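Local coordinates for protein cellulase (Clostridium cellulovorans, PDB 6UI3) that hydrolyses internal beta-1,4 linkages of cellulose, and probably of xylan as well, as the family 5 catalytic domain of a larger, broad-specificity endoglucanase, at residues A[118-123]-A[169-174]. Sequence-based numbering, arbitrary orientation.
Sequences AHKAAI and LNEYNA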
ATOM      1  N   ALA A 118     -21.748   9.223 -11.175  1.00 12.99           N
ATOM      2  CA  ALA A 118     -22.972   9.036 -10.407  1.00 13.14           C
ATOM      3  C   ALA A 118     -22.741   9.140  -8.902  1.00 13.18           C
ATOM      4  O   ALA A 118     -23.643   9.549  -8.168  1.00 14.74           O
ATOM      5  CB  ALA A 118     -23.598   7.685 -10.755  1.00 14.55           C
ATOM      6  N   HIS A 119     -21.556   8.784  -8.414  1.00 10.44           N
ATOM      7  CA  HIS A 119     -21.273   8.802  -6.982  1.00 10.00           C
ATOM      8  C   HIS A 119     -20.214   9.820  -6.579  1.00 10.13           C
ATOM      9  O   HIS A 119     -19.845   9.870  -5.403  1.00 10.06           O
ATOM     10  CB  HIS A 119     -20.865   7.411  -6.477  1.00  9.63           C
ATOM     11  CG  HIS A 119     -21.899   6.363  -6.737  1.00 10.76           C
ATOM     12  ND1 HIS A 119     -21.972   5.676  -7.927  1.00 12.01           N
ATOM     13  CD2 HIS A 119     -22.913   5.899  -5.970  1.00 11.28           C
ATOM     14  CE1 HIS A 119     -22.997   4.841  -7.891  1.00 12.73           C
ATOM     15  NE2 HIS A 119     -23.574   4.947  -6.708  1.00 12.33           N
ATOM     16  N   LYS A 120     -19.738  10.650  -7.514  1.00 10.80           N
ATOM     17  CA  LYS A 120     -18.574  11.493  -7.246  1.00 10.47           C
ATOM     18  C   LYS A 120     -18.763  12.373  -6.013  1.00  9.23           C
ATOM     19  O   LYS A 120     -17.886  12.436  -5.146  1.00 10.11           O
ATOM     20  CB  LYS A 120     -18.244  12.352  -8.465  1.00 11.80           C
ATOM     21  CG  LYS A 120     -17.093  13.334  -8.211  1.00 13.99           C
ATOM     22  CD  LYS A 120     -16.639  14.060  -9.452  1.00 18.15           C
ATOM     23  CE  LYS A 120     -17.637  15.110  -9.863  1.00 21.93           C
ATOM     24  NZ  LYS A 120     -17.211  15.809 -11.115  1.00 26.48           N
ATOM     25  N   ALA A 121     -19.864  13.121  -5.947  1.00 10.20           N
ATOM     26  CA  ALA A 121     -20.052  14.024  -4.814  1.00 11.14           C
ATOM     27  C   ALA A 121     -20.067  13.244  -3.506  1.00 10.92           C
ATOM     28  O   ALA A 121     -19.458  13.659  -2.512  1.00 11.02           O
ATOM     29  CB  ALA A 121     -21.336  14.840  -4.985  1.00 13.98           C
ATOM     30  N   ALA A 122     -20.740  12.092  -3.487  1.00 10.02           N
ATOM     31  CA  ALA A 122     -20.849  11.322  -2.255  1.00  9.63           C
ATOM     32  C   ALA A 122     -19.512  10.739  -1.820  1.00  9.59           C
ATOM     33  O   ALA A 122     -19.219  10.696  -0.618  1.00  9.56           O
ATOM     34  CB  ALA A 122     -21.880  10.210  -2.422  1.00 11.40           C
ATOM     35  N   ILE A 123     -18.695  10.247  -2.760  1.00  8.66           N
ATOM     36  CA  ILE A 123     -17.422   9.645  -2.354  1.00  8.85           C
ATOM     37  C   ILE A 123     -16.438  10.719  -1.905  1.00  8.51           C
ATOM     38  O   ILE A 123     -15.635  10.499  -0.986  1.00  8.78           O
ATOM     39  CB  ILE A 123     -16.808   8.709  -3.424  1.00  9.15           C
ATOM     40  CG1 ILE A 123     -16.208   9.492  -4.593  1.00  9.49           C
ATOM     41  CG2 ILE A 123     -17.829   7.683  -3.868  1.00  9.54           C
ATOM     42  CD1 ILE A 123     -15.616   8.604  -5.691  1.00 10.52           C
ATOM     43  N   LEU A 169     -11.414  10.040 -10.015  1.00  7.40           N
ATOM     44  CA  LEU A 169     -10.316   9.800  -9.084  1.00  7.14           C
ATOM     45  C   LEU A 169      -9.395  11.012  -8.982  1.00  7.47           C
ATOM     46  O   LEU A 169      -8.941  11.365  -7.886  1.00  7.50           O
ATOM     47  CB  LEU A 169      -9.535   8.560  -9.505  1.00  7.62           C
ATOM     48  CG  LEU A 169      -8.251   8.286  -8.718  1.00  7.82           C
ATOM     49  CD1 LEU A 169      -8.518   8.146  -7.238  1.00  7.85           C
ATOM     50  CD2 LEU A 169      -7.573   7.029  -9.267  1.00  7.69           C
ATOM     51  N   ASN A 170      -9.095  11.659 -10.111  1.00  7.42           N
ATOM     52  CA  ASN A 170      -8.247  12.849 -10.063  1.00  7.68           C
ATOM     53  C   ASN A 170      -8.873  13.920  -9.178  1.00  7.93           C
ATOM     54  O   ASN A 170      -8.172  14.579  -8.403  1.00  8.65           O
ATOM     55  CB  ASN A 170      -7.988  13.386 -11.469  1.00  8.90           C
ATOM     56  CG  ASN A 170      -7.087  12.475 -12.283  1.00  8.51           C
ATOM     57  OD1 ASN A 170      -6.289  11.704 -11.744  1.00  7.86           O
ATOM     58  ND2 ASN A 170      -7.217  12.560 -13.591  1.00  9.15           N
ATOM     59  N   GLU A 171     -10.196  14.096  -9.261  1.00  7.86           N
ATOM     60  CA  GLU A 171     -10.868  15.082  -8.413  1.00  8.84           C
ATOM     61  C   GLU A 171     -10.851  14.663  -6.946  1.00  8.32           C
ATOM     62  O   GLU A 171     -10.663  15.502  -6.057  1.00  9.39           O
ATOM     63  CB  GLU A 171     -12.299  15.307  -8.894  1.00 10.50           C
ATOM     64  CG  GLU A 171     -12.400  15.936 -10.275  1.00 15.46           C
ATOM     65  CD  GLU A 171     -13.827  16.302 -10.637  1.00 24.21           C
ATOM     66  OE1 GLU A 171     -14.548  16.794  -9.750  1.00 27.82           O
ATOM     67  OE2 GLU A 171     -14.224  16.090 -11.802  1.00 28.87           O
ATOM     68  N   TYR A 172     -11.029  13.368  -6.668  1.00  7.78           N
ATOM     69  CA  TYR A 172     -10.932  12.865  -5.299  1.00  7.40           C
ATOM     70  C   TYR A 172      -9.563  13.163  -4.707  1.00  7.68           C
ATOM     71  O   TYR A 172      -9.449  13.758  -3.631  1.00  8.31           O
ATOM     72  CB  TYR A 172     -11.217  11.358  -5.290  1.00  7.57           C
ATOM     73  CG  TYR A 172     -10.997  10.667  -3.960  1.00  7.55           C
ATOM     74  CD1 TYR A 172     -12.032  10.543  -3.044  1.00  7.69           C
ATOM     75  CD2 TYR A 172      -9.767  10.135  -3.621  1.00  6.97           C
ATOM     76  CE1 TYR A 172     -11.845   9.904  -1.830  1.00  7.83           C
ATOM     77  CE2 TYR A 172      -9.569   9.490  -2.406  1.00  7.03           C
ATOM     78  CZ  TYR A 172     -10.615   9.377  -1.515  1.00  7.14           C
ATOM     79  OH  TYR A 172     -10.459   8.740  -0.284  1.00  7.92           O
ATOM     80  N   ASN A 173      -8.502  12.781  -5.409  1.00  7.11           N
ATOM     81  CA  ASN A 173      -7.167  13.014  -4.878  1.00  7.41           C
ATOM     82  C   ASN A 173      -6.886  14.505  -4.716  1.00  8.27           C
ATOM     83  O   ASN A 173      -6.234  14.918  -3.746  1.00  8.10           O
ATOM     84  CB  ASN A 173      -6.113  12.366  -5.776  1.00  7.22           C
ATOM     85  CG  ASN A 173      -6.019  10.855  -5.612  1.00  7.11           C
ATOM     86  OD1 ASN A 173      -6.281  10.310  -4.536  1.00  8.47           O
ATOM     87  ND2 ASN A 173      -5.594  10.175  -6.666  1.00  7.40           N
ATOM     88  N   ALA A 174      -7.355  15.325  -5.659  1.00  7.73           N
ATOM     89  CA  ALA A 174      -7.122  16.760  -5.601  1.00  8.49           C
ATOM     90  C   ALA A 174      -7.843  17.425  -4.436  1.00  9.20           C
ATOM     91  O   ALA A 174      -7.435  18.507  -4.017  1.00  9.59           O
ATOM     92  CB  ALA A 174      -7.554  17.432  -6.904  1.00  9.86           C
TER
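Lys120 leaves its helix with CG anti to the backbone N and stays extended until a single bend at chi3 (74°), which delivers the ammonium to the carboxylate of Glu171. The glutamate starts differently, its CG anti to the carbonyl carbon (chi1 -65°), then runs straight out, and the two side chains cross at about a right angle. The result illustrates how adjacent barrel helices can be joined near the surface by charge and deeper down by packing. NZ of Lys120 forms the salt bridge with OE2 of Glu171 at 3.1 Å, approaching from the syn side but tilted 26° out of the carboxylate plane; a weak second bond runs from NZ to OE1 at 3.2 Å. The lysine methylenes also lie against the carboxylate, CD and CE of Lys120 each 3.5 Å from OE1 of Glu171. Both polar ends have a further partner: Glu117 makes a second salt bridge with Lys120, while the amide ND2 of Asn167 hydrogen-bonds OE2 of Glu171. The ammonium and the amide together would probably favour the ionised carboxylate.

On the buried side of this pair, Tyr172 turns the edge of its ring to the backbone of Ile123, whose O lies near the ring plane, 3.9 Å from CE1. The tyrosine hydroxyl is hydrogen-bonded to the carbonyl of Thr149, and Phe115 packs edge-to-face with its ring. The side chain of Ile123 is buried against Phe111, Phe115 and Val168.

The contact thus ties the first turn of helix 120-137 to the middle of helix 163-182, two successive helices on the outside of the eight-stranded TIM barrel, with strand 145-148 following the first in sequence and preceding the second.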